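Local coordinates for Uly1 (Catenovulum maritimum, PDB 7DRQ), which probably cleaves ulvan as a polysaccharide lyase of family 24, with calcium ions bound to its beta-propeller fold, at residues Ile8-Gln13 and Met75-Asn80; Tyr59-Trp64 and Glu120-Leu125; Val87-Pro92 and Thr168-Asp173; His93-Phe98 and Thr107-Ala112. All coordinates share one frame; numbering follows the deposited sequence.

Interaction 1 of 4, residues Ile8-Gln13 and Met75-Asn80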
# COMPACT_ATOMS: atom_id res chain seq x y z
N ILE A 8 -3.93 22.41 0.47
CA ILE A 8 -2.95 22.72 -0.57
C ILE A 8 -3.34 21.99 -1.84
O ILE A 8 -3.48 20.76 -1.84
CB ILE A 8 -1.53 22.31 -0.14
CG1 ILE A 8 -1.15 22.98 1.18
CG2 ILE A 8 -0.51 22.64 -1.23
CD1 ILE A 8 -0.89 21.98 2.29
N LYS A 9 -3.46 22.71 -2.95
CA LYS A 9 -3.70 22.03 -4.21
C LYS A 9 -2.40 21.41 -4.69
O LYS A 9 -1.34 22.05 -4.66
CB LYS A 9 -4.28 22.97 -5.26
CG LYS A 9 -4.50 22.31 -6.60
CD LYS A 9 -5.47 23.12 -7.48
CE LYS A 9 -4.75 24.16 -8.30
NZ LYS A 9 -5.71 24.92 -9.18
N VAL A 10 -2.46 20.15 -5.09
CA VAL A 10 -1.27 19.50 -5.61
C VAL A 10 -1.19 19.62 -7.12
O VAL A 10 -0.16 20.05 -7.66
CB VAL A 10 -1.24 18.03 -5.16
CG1 VAL A 10 0.01 17.32 -5.74
CG2 VAL A 10 -1.25 17.96 -3.64
N THR A 11 -2.26 19.25 -7.82
CA THR A 11 -2.26 19.34 -9.27
C THR A 11 -3.70 19.33 -9.76
O THR A 11 -4.61 18.89 -9.06
CB THR A 11 -1.46 18.20 -9.91
OG1 THR A 11 -1.43 18.36 -11.34
CG2 THR A 11 -2.11 16.85 -9.60
N ASP A 12 -3.89 19.87 -10.96
CA ASP A 12 -5.12 19.73 -11.71
C ASP A 12 -4.98 18.71 -12.83
O ASP A 12 -5.89 18.59 -13.67
CB ASP A 12 -5.54 21.07 -12.31
CG ASP A 12 -6.03 22.05 -11.27
OD1 ASP A 12 -6.83 21.65 -10.40
OD2 ASP A 12 -5.60 23.22 -11.32
N GLN A 13 -3.87 17.98 -12.86
CA GLN A 13 -3.57 17.08 -13.98
C GLN A 13 -3.30 15.65 -13.52
O GLN A 13 -2.57 14.92 -14.19
CB GLN A 13 -2.38 17.60 -14.77
CG GLN A 13 -2.51 19.01 -15.27
CD GLN A 13 -1.90 19.18 -16.65
OE1 GLN A 13 -0.79 18.73 -16.90
NE2 GLN A 13 -2.64 19.82 -17.55
N MSE A 75 5.24 11.18 -11.52
CA MSE A 75 5.55 12.49 -10.93
C MSE A 75 5.88 12.38 -9.45
O MSE A 75 5.32 11.55 -8.75
CB MSE A 75 4.39 13.47 -11.08
CG MSE A 75 3.67 13.43 -12.42
SE MSE A 75 4.76 14.11 -13.87
CE MSE A 75 5.08 15.95 -13.27
N LEU A 76 6.76 13.27 -8.97
CA LEU A 76 7.09 13.37 -7.56
C LEU A 76 7.00 14.84 -7.15
O LEU A 76 7.72 15.67 -7.71
CB LEU A 76 8.48 12.80 -7.28
CG LEU A 76 8.98 13.08 -5.85
CD1 LEU A 76 8.05 12.41 -4.83
CD2 LEU A 76 10.43 12.63 -5.66
N THR A 77 6.11 15.15 -6.22
CA THR A 77 5.90 16.51 -5.73
C THR A 77 6.38 16.61 -4.29
O THR A 77 6.16 15.70 -3.49
CB THR A 77 4.41 16.90 -5.79
OG1 THR A 77 3.96 16.86 -7.15
CG2 THR A 77 4.20 18.32 -5.24
N ARG A 78 7.05 17.71 -3.97
CA ARG A 78 7.49 17.96 -2.61
C ARG A 78 6.90 19.28 -2.15
O ARG A 78 7.17 20.32 -2.77
CB ARG A 78 9.02 17.99 -2.51
CG ARG A 78 9.52 18.12 -1.07
CD ARG A 78 11.04 18.31 -1.03
NE ARG A 78 11.42 19.61 -1.57
CZ ARG A 78 12.68 20.05 -1.67
NH1 ARG A 78 13.69 19.28 -1.25
NH2 ARG A 78 12.92 21.25 -2.18
N TYR A 79 6.10 19.24 -1.10
CA TYR A 79 5.52 20.43 -0.48
C TYR A 79 6.32 20.78 0.77
O TYR A 79 6.59 19.91 1.61
CB TYR A 79 4.05 20.19 -0.12
CG TYR A 79 3.46 21.24 0.78
CD1 TYR A 79 3.08 22.47 0.27
CD2 TYR A 79 3.31 21.02 2.14
CE1 TYR A 79 2.55 23.46 1.09
CE2 TYR A 79 2.77 22.01 2.98
CZ TYR A 79 2.40 23.22 2.44
OH TYR A 79 1.88 24.20 3.27
N ASN A 80 6.71 22.05 0.90
CA ASN A 80 7.48 22.52 2.04
C ASN A 80 6.50 23.15 3.02
O ASN A 80 5.90 24.18 2.72
CB ASN A 80 8.56 23.52 1.59
CG ASN A 80 9.51 23.90 2.72
OD1 ASN A 80 9.13 23.93 3.89
ND2 ASN A 80 10.75 24.22 2.36
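V10 and T77 have the nearest CA atoms, 7.8 Å apart; no hydrogen bond crosses between the two segments, and the touching atoms are all in side chains. The contact joins two blades of the beta-propeller: 8-13 lies on the outermost strand 3-15, which pairs with the C-terminal strand 469-478, while 75-80 lies on strand 73-80, between strands 59-65 and 86-91 of the following blade. I8 lies over one face of the Y79 ring. Its CD1 is 3.9 Å from the ring centroid and 26° off the normal, a CH-pi contact displaced toward the rim, with CZ as the nearest ring atom at 3.5 Å. Both branches of I8 take part: CG1 is 3.7 Å from Y79 CE1, and CG2, set anti to the backbone N (CG1 at chi1 -56°), reaches CD1 of the same ring. Replacing Y79 by an alanine would probably leave I8 without the ring beneath it and open a gap between the blades. Beyond this, V10 packs loosely on T77, whose OG1 bonds to T88. V10 and T11 together face T472 as a classic beta bulge, followed by an ST turn in which T11 OG1 accepts from Q13 N at 2.9 Å.

Interaction 2 of 4, residues Tyr59-Trp64 and Glu120-Leu125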
# COMPACT_ATOMS: atom_id res chain seq x y z
N TYR A 59 8.97 18.44 4.91
CA TYR A 59 8.67 18.15 3.52
C TYR A 59 7.62 17.07 3.42
O TYR A 59 7.72 16.04 4.10
CB TYR A 59 9.93 17.71 2.77
CG TYR A 59 11.06 18.70 2.84
CD1 TYR A 59 11.06 19.85 2.05
CD2 TYR A 59 12.15 18.47 3.68
CE1 TYR A 59 12.13 20.75 2.11
CE2 TYR A 59 13.21 19.36 3.74
CZ TYR A 59 13.19 20.49 2.96
OH TYR A 59 14.26 21.37 3.04
N VAL A 60 6.61 17.29 2.58
CA VAL A 60 5.62 16.26 2.26
C VAL A 60 5.90 15.80 0.84
O VAL A 60 5.79 16.59 -0.10
CB VAL A 60 4.18 16.79 2.39
CG1 VAL A 60 3.20 15.64 2.20
CG2 VAL A 60 3.99 17.44 3.74
N PHE A 61 6.24 14.52 0.68
CA PHE A 61 6.50 13.94 -0.63
C PHE A 61 5.27 13.18 -1.10
O PHE A 61 4.72 12.36 -0.36
CB PHE A 61 7.71 13.00 -0.56
CG PHE A 61 9.01 13.71 -0.28
CD1 PHE A 61 9.40 13.99 1.02
CD2 PHE A 61 9.84 14.10 -1.33
CE1 PHE A 61 10.59 14.64 1.27
CE2 PHE A 61 11.03 14.75 -1.08
CZ PHE A 61 11.41 15.02 0.23
N MSE A 62 4.82 13.49 -2.32
CA MSE A 62 3.62 12.86 -2.88
C MSE A 62 3.86 12.42 -4.32
O MSE A 62 4.38 13.19 -5.13
CB MSE A 62 2.43 13.81 -2.81
CG MSE A 62 2.05 14.16 -1.39
SE MSE A 62 0.75 15.65 -1.42
CE MSE A 62 1.96 17.17 -1.49
N THR A 63 3.46 11.20 -4.64
CA THR A 63 3.60 10.67 -5.99
C THR A 63 2.24 10.62 -6.68
O THR A 63 1.20 10.58 -6.03
CB THR A 63 4.21 9.27 -5.99
OG1 THR A 63 3.30 8.35 -5.38
CG2 THR A 63 5.55 9.25 -5.23
N TRP A 64 2.28 10.59 -8.00
CA TRP A 64 1.10 10.51 -8.84
C TRP A 64 1.54 10.31 -10.28
O TRP A 64 2.65 10.70 -10.65
CB TRP A 64 0.22 11.78 -8.71
CG TRP A 64 0.96 13.10 -8.85
CD1 TRP A 64 1.83 13.66 -7.95
CD2 TRP A 64 0.85 14.04 -9.92
NE1 TRP A 64 2.27 14.89 -8.40
CE2 TRP A 64 1.69 15.14 -9.61
CE3 TRP A 64 0.13 14.07 -11.12
CZ2 TRP A 64 1.83 16.23 -10.46
CZ3 TRP A 64 0.27 15.16 -11.96
CH2 TRP A 64 1.11 16.23 -11.63
N GLU A 120 19.13 10.95 3.69
CA GLU A 120 18.22 11.81 2.92
C GLU A 120 18.12 11.40 1.45
O GLU A 120 17.78 12.22 0.58
CB GLU A 120 18.62 13.28 3.04
CG GLU A 120 18.31 13.85 4.41
CD GLU A 120 18.42 15.37 4.48
OE1 GLU A 120 19.08 15.97 3.60
OE2 GLU A 120 17.84 15.96 5.42
N THR A 121 18.38 10.12 1.14
CA THR A 121 18.07 9.62 -0.19
C THR A 121 16.57 9.47 -0.36
O THR A 121 15.83 9.23 0.60
CB THR A 121 18.74 8.28 -0.45
OG1 THR A 121 18.47 7.42 0.65
CG2 THR A 121 20.27 8.44 -0.65
N ILE A 122 16.12 9.61 -1.61
CA ILE A 122 14.73 9.43 -1.99
C ILE A 122 14.63 8.13 -2.77
O ILE A 122 15.46 7.87 -3.64
CB ILE A 122 14.23 10.60 -2.85
CG1 ILE A 122 14.50 11.94 -2.15
CG2 ILE A 122 12.74 10.41 -3.22
CD1 ILE A 122 14.38 13.14 -3.07
N HIS A 123 13.60 7.34 -2.47
CA HIS A 123 13.41 6.05 -3.13
C HIS A 123 12.01 5.98 -3.73
O HIS A 123 11.03 6.33 -3.07
CB HIS A 123 13.64 4.93 -2.13
CG HIS A 123 14.97 5.04 -1.46
ND1 HIS A 123 16.09 4.42 -1.96
CD2 HIS A 123 15.37 5.77 -0.39
CE1 HIS A 123 17.13 4.73 -1.20
NE2 HIS A 123 16.72 5.54 -0.24
N LEU A 124 11.94 5.51 -4.98
CA LEU A 124 10.69 5.36 -5.71
C LEU A 124 10.60 3.95 -6.30
O LEU A 124 11.56 3.48 -6.92
CB LEU A 124 10.59 6.38 -6.85
CG LEU A 124 10.56 7.84 -6.41
CD1 LEU A 124 10.88 8.73 -7.59
CD2 LEU A 124 9.18 8.17 -5.83
N LEU A 125 9.45 3.33 -6.14
CA LEU A 125 9.15 2.04 -6.75
C LEU A 125 7.83 2.16 -7.48
O LEU A 125 6.84 2.61 -6.89
CB LEU A 125 9.08 0.94 -5.69
CG LEU A 125 10.43 0.56 -5.11
CD1 LEU A 125 10.24 -0.23 -3.84
CD2 LEU A 125 11.28 -0.24 -6.11
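T63 and L124 point past each other in opposite directions and meet methyl to methyl, T63 CG2 lying 3.8 Å from L124 CD2. The first torsion of T63 (chi1 67°) explains the pairing: it turns CG2 anti to the carbonyl carbon, onto the leucine, while OG1 is left between the backbone N and the carbonyl carbon, where it bonds to the carbonyl oxygen of I111. Two residues back along each strand, I122 CD1 comes obliquely to the F61 ring, 4.2 Å from CE2, a looser touch than the methyl pair. The backbones keep their distance, with CA atoms 9.5 Å apart at F61 and I122 and 8.9 Å at T63 and L124; the two pairs advance in the same sense along both strands, and no hydrogen bond crosses. On the other side of strand 122-126, H123 NE2 donates to T121 OG1 at 2.7 Å, the oxygen tilted 28° from the imidazole plane, while ND1 bonds to Y150. All four touching residues are buried, and V113 and I115 pack alongside them. Interlocking aliphatic and aromatic side chains between separately hydrogen-bonded antiparallel sheets are what adjacent blades of a beta-propeller present to each other.

Interaction 3 of 4, residues Val87-Pro92 and Thr168-Asp173. With CA (calcium ion), chain C.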
# COMPACT_ATOMS: atom_id res chain seq x y z
N VAL A 87 7.30 21.90 -5.38
CA VAL A 87 8.09 21.67 -6.58
C VAL A 87 7.86 20.23 -7.03
O VAL A 87 7.74 19.33 -6.19
CB VAL A 87 9.59 21.95 -6.34
CG1 VAL A 87 10.08 21.21 -5.11
CG2 VAL A 87 10.42 21.59 -7.57
N THR A 88 7.79 20.02 -8.33
CA THR A 88 7.48 18.70 -8.87
C THR A 88 8.55 18.27 -9.87
O THR A 88 9.11 19.10 -10.60
CB THR A 88 6.08 18.71 -9.52
OG1 THR A 88 5.11 18.92 -8.49
CG2 THR A 88 5.77 17.40 -10.22
N ILE A 89 8.85 16.97 -9.89
CA ILE A 89 9.79 16.37 -10.82
C ILE A 89 9.02 15.43 -11.73
O ILE A 89 8.25 14.59 -11.24
CB ILE A 89 10.91 15.61 -10.10
CG1 ILE A 89 11.78 16.54 -9.24
CG2 ILE A 89 11.76 14.85 -11.12
CD1 ILE A 89 12.84 15.79 -8.42
N GLU A 90 9.22 15.57 -13.04
CA GLU A 90 8.65 14.64 -14.01
C GLU A 90 9.68 13.58 -14.35
O GLU A 90 10.80 13.90 -14.78
CB GLU A 90 8.20 15.37 -15.27
CG GLU A 90 7.70 14.44 -16.35
CD GLU A 90 7.52 15.14 -17.69
OE1 GLU A 90 7.31 16.36 -17.69
OE2 GLU A 90 7.60 14.45 -18.73
N PHE A 91 9.31 12.33 -14.19
CA PHE A 91 10.17 11.22 -14.56
C PHE A 91 9.83 10.72 -15.96
O PHE A 91 8.69 10.82 -16.40
CB PHE A 91 10.04 10.07 -13.55
CG PHE A 91 10.83 10.30 -12.29
CD1 PHE A 91 10.30 11.05 -11.27
CD2 PHE A 91 12.11 9.78 -12.16
CE1 PHE A 91 11.04 11.30 -10.12
CE2 PHE A 91 12.86 10.01 -11.00
CZ PHE A 91 12.32 10.77 -9.99
N PRO A 92 10.82 10.19 -16.68
CA PRO A 92 10.56 9.76 -18.06
C PRO A 92 9.56 8.62 -18.16
O PRO A 92 8.84 8.53 -19.16
CB PRO A 92 11.94 9.33 -18.57
CG PRO A 92 12.92 10.06 -17.71
CD PRO A 92 12.26 10.27 -16.37
N THR A 168 18.23 16.01 -11.80
CA THR A 168 19.66 15.98 -11.51
C THR A 168 19.96 15.24 -10.20
O THR A 168 21.05 14.67 -10.05
CB THR A 168 20.21 17.41 -11.45
OG1 THR A 168 20.01 18.05 -12.72
CG2 THR A 168 21.70 17.40 -11.15
N GLN A 169 19.00 15.23 -9.27
CA GLN A 169 19.18 14.56 -7.99
C GLN A 169 19.04 13.05 -8.08
O GLN A 169 19.37 12.36 -7.10
CB GLN A 169 18.15 15.09 -6.99
CG GLN A 169 18.42 16.53 -6.56
CD GLN A 169 19.84 16.69 -6.08
OE1 GLN A 169 20.19 16.21 -5.00
NE2 GLN A 169 20.67 17.34 -6.88
N PHE A 170 18.60 12.51 -9.20
CA PHE A 170 18.32 11.09 -9.28
C PHE A 170 19.38 10.38 -10.11
O PHE A 170 20.04 10.99 -10.97
CB PHE A 170 16.91 10.83 -9.83
CG PHE A 170 15.86 11.02 -8.77
CD1 PHE A 170 15.46 12.31 -8.41
CD2 PHE A 170 15.36 9.93 -8.07
CE1 PHE A 170 14.52 12.50 -7.41
CE2 PHE A 170 14.42 10.10 -7.07
CZ PHE A 170 13.99 11.40 -6.74
N VAL A 171 19.57 9.10 -9.81
CA VAL A 171 20.71 8.33 -10.30
C VAL A 171 20.27 7.52 -11.51
O VAL A 171 19.32 6.73 -11.43
CB VAL A 171 21.28 7.42 -9.20
CG1 VAL A 171 22.47 6.64 -9.75
CG2 VAL A 171 21.67 8.24 -7.98
N LYS A 172 20.98 7.71 -12.62
CA LYS A 172 20.65 6.99 -13.83
C LYS A 172 21.09 5.53 -13.75
O LYS A 172 22.06 5.17 -13.06
CB LYS A 172 21.30 7.67 -15.04
CG LYS A 172 20.86 9.12 -15.26
CD LYS A 172 21.33 9.66 -16.60
CE LYS A 172 21.12 11.16 -16.71
NZ LYS A 172 21.44 11.68 -18.07
N ASP A 173 20.37 4.69 -14.48
CA ASP A 173 20.82 3.33 -14.76
C ASP A 173 22.02 3.43 -15.68
O ASP A 173 21.89 3.84 -16.84
CB ASP A 173 19.69 2.52 -15.39
CG ASP A 173 20.08 1.09 -15.71
OD1 ASP A 173 21.26 0.72 -15.54
OD2 ASP A 173 19.20 0.31 -16.12
CA CA C . 16.89 0.53 -16.68
O HOH W 1 16.26 -1.61 -15.60
O HOH W 2 17.20 -1.25 -18.43
O HOH W 3 14.61 0.43 -17.58
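A T-shaped aromatic pair ties the loop that carries a calcium site to an edge strand: F91 drives its ring edge into the face of F170. The planes stand at 87° and the centroids are 4.8 Å apart. F91 CZ sits 3.5 Å above the F170 plane, over its centre, and is therefore nearly equidistant from all six ring carbons; the nearest, CE2, is at 3.7 Å. Both phenylalanines have CG anti to their own carbonyl carbon (chi1 -80° for F91), which, for F91, carries the ring toward the loop. I89, two residues earlier on the same side of the strand, adds CD1 at 3.8 Å from F170 CE1, approaching neither squarely over the face nor at the edge. In the propeller, strand 86-91 is the outermost of its blade, and F170 is wedged between it and strand 122-126 of the next blade, where I122 and L124 also touch its ring. With an alanine in place of F170, the F91 edge would probably lose the face it meets and the loop part of its hold on the strand. Three residues further on, D173 OD2 binds the calcium ion at 2.4 Å. Three waters, D183 OD2 and the carbonyl oxygen of K185 are further ligands of the metal, while D173 OD1 is held by the hydroxyl of S175.

Interaction 4 of 4, residues His93-Phe98 and Thr107-Ala112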
# COMPACT_ATOMS: atom_id res chain seq x y z
N HIS A 93 9.50 7.74 -17.16
CA HIS A 93 8.64 6.57 -17.26
C HIS A 93 7.16 6.95 -17.33
O HIS A 93 6.71 7.84 -16.61
CB HIS A 93 8.84 5.64 -16.07
CG HIS A 93 8.07 4.36 -16.19
ND1 HIS A 93 8.46 3.35 -17.04
CD2 HIS A 93 6.94 3.94 -15.59
CE1 HIS A 93 7.61 2.34 -16.94
NE2 HIS A 93 6.67 2.67 -16.07
N GLN A 94 6.41 6.22 -18.15
CA GLN A 94 4.97 6.41 -18.28
C GLN A 94 4.27 5.12 -17.89
O GLN A 94 4.76 4.03 -18.18
CB GLN A 94 4.56 6.79 -19.71
CG GLN A 94 5.18 8.09 -20.22
CD GLN A 94 5.19 8.17 -21.73
OE1 GLN A 94 6.06 7.57 -22.38
NE2 GLN A 94 4.23 8.88 -22.29
N HIS A 95 3.12 5.25 -17.21
CA HIS A 95 2.32 4.09 -16.81
C HIS A 95 2.15 3.13 -17.98
O HIS A 95 1.68 3.54 -19.05
CB HIS A 95 0.96 4.58 -16.30
CG HIS A 95 0.04 3.49 -15.85
ND1 HIS A 95 0.43 2.47 -15.00
CD2 HIS A 95 -1.28 3.28 -16.11
CE1 HIS A 95 -0.60 1.67 -14.77
NE2 HIS A 95 -1.65 2.14 -15.43
N THR A 96 2.53 1.86 -17.79
CA THR A 96 2.44 0.88 -18.87
C THR A 96 1.13 0.10 -18.84
O THR A 96 0.95 -0.80 -19.66
CB THR A 96 3.65 -0.07 -18.83
OG1 THR A 96 3.74 -0.72 -17.56
CG2 THR A 96 4.93 0.71 -19.09
N GLY A 97 0.22 0.43 -17.93
CA GLY A 97 -1.12 -0.13 -17.98
C GLY A 97 -1.14 -1.60 -17.60
O GLY A 97 -0.33 -2.09 -16.80
N PHE A 98 -2.09 -2.32 -18.20
CA PHE A 98 -2.22 -3.74 -17.94
C PHE A 98 -1.25 -4.51 -18.83
O PHE A 98 -1.46 -4.60 -20.05
CB PHE A 98 -3.65 -4.22 -18.18
CG PHE A 98 -3.87 -5.64 -17.74
CD1 PHE A 98 -4.21 -5.93 -16.43
CD2 PHE A 98 -3.71 -6.69 -18.64
CE1 PHE A 98 -4.40 -7.25 -16.01
CE2 PHE A 98 -3.89 -8.01 -18.23
CZ PHE A 98 -4.24 -8.29 -16.92
N THR A 107 -4.52 -0.21 -11.47
CA THR A 107 -4.32 0.42 -10.17
C THR A 107 -3.44 -0.39 -9.22
O THR A 107 -3.14 0.10 -8.13
CB THR A 107 -5.66 0.73 -9.48
OG1 THR A 107 -6.53 -0.41 -9.52
CG2 THR A 107 -6.36 1.93 -10.16
N HIS A 108 -3.01 -1.61 -9.59
CA HIS A 108 -1.95 -2.24 -8.81
C HIS A 108 -0.67 -1.43 -8.89
O HIS A 108 0.16 -1.47 -7.97
CB HIS A 108 -1.64 -3.65 -9.30
CG HIS A 108 -2.74 -4.64 -9.03
ND1 HIS A 108 -3.80 -4.82 -9.89
CD2 HIS A 108 -2.93 -5.51 -8.01
CE1 HIS A 108 -4.60 -5.75 -9.40
NE2 HIS A 108 -4.09 -6.19 -8.27
N ASN A 109 -0.47 -0.73 -10.00
CA ASN A 109 0.85 -0.25 -10.41
C ASN A 109 1.15 1.13 -9.84
O ASN A 109 1.49 2.06 -10.57
CB ASN A 109 0.93 -0.23 -11.93
CG ASN A 109 1.01 -1.62 -12.52
OD1 ASN A 109 0.55 -2.59 -11.91
ND2 ASN A 109 1.58 -1.72 -13.72
N THR A 110 1.05 1.24 -8.53
CA THR A 110 1.22 2.52 -7.84
C THR A 110 2.69 2.95 -7.83
O THR A 110 3.60 2.20 -8.18
CB THR A 110 0.69 2.41 -6.42
OG1 THR A 110 1.36 1.32 -5.75
CG2 THR A 110 -0.79 2.16 -6.44
N ILE A 111 2.90 4.20 -7.41
CA ILE A 111 4.23 4.76 -7.20
C ILE A 111 4.43 4.94 -5.70
O ILE A 111 3.82 5.83 -5.09
CB ILE A 111 4.40 6.11 -7.91
CG1 ILE A 111 3.94 6.04 -9.37
CG2 ILE A 111 5.86 6.58 -7.78
CD1 ILE A 111 3.45 7.41 -9.89
N ALA A 112 5.30 4.12 -5.11
CA ALA A 112 5.62 4.24 -3.70
C ALA A 112 6.84 5.13 -3.53
O ALA A 112 7.76 5.11 -4.35
CB ALA A 112 5.90 2.87 -3.08
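H95 and N109 form the close part of a contact between two irregular segments of the propeller: 93-98 leaves the short strand 93-94, whereas the segment 107-112 leads into strand 111-115 of the next blade. N109 CB lies 3.7 Å from H95 CE1, at the edge of the imidazole and near its plane. The two side chains cross at about a right angle, with ring and amide planes 87° apart. With CG anti to the backbone N (chi1 -180°), the histidine ring reaches across to the asparagine and also lies under its own chain: G97 N sits 3.4 Å above the ring plane, over the centre. G97, still in the buried part, has a positive phi (71°), which suits glycine; its O stands 3.6 Å from N109 ND2, a touch without a hydrogen bond. No hydrogen bond joins the segments directly. Instead D127 links them, its OD1 bonded to both H95 ND1 and N109 ND2 and its OD2 to H93 NE2 and T96 N, so one carboxylate fixes the rotation of ring and amide together. H93 ND1 in turn pairs with K185 NZ, from a residue whose carbonyl oxygen is a calcium ligand.

Away from this buried centre the packing slackens. The T96 side chain is partly exposed, its OG1 4.5 Å from N109 ND2. H108, also partly exposed, turns its ring to E106, its ND1 bonded to E106 OE1. N109 itself centres an inverse gamma turn, closed by a weak bond from T110 N to H108 O at 2.9 Å.

Interactions 1, 2 and 3 share one four-stranded blade: strands 73-80, 59-65 and 86-91 are hydrogen-bonded neighbours in it, and each packs on something different. Interaction 1 faces the blade that unites the chain's two ends and is only partly buried, whereas interactions 2, 3 and 4 are buried; 2 and 3 meet through L124, whose CD1 touches F91. Interaction 4 lies where segments leave the strands; it joins interaction 2 through strands 111-115 and 122-126, paired by L125 O and A112 N. The chemistry follows place: CH-pi and methyl packing between blades, a T-shaped aromatic pair between strand and loop, but a shared carboxylate in the loops. Interaction 3 alone includes a calcium ligand within its segments.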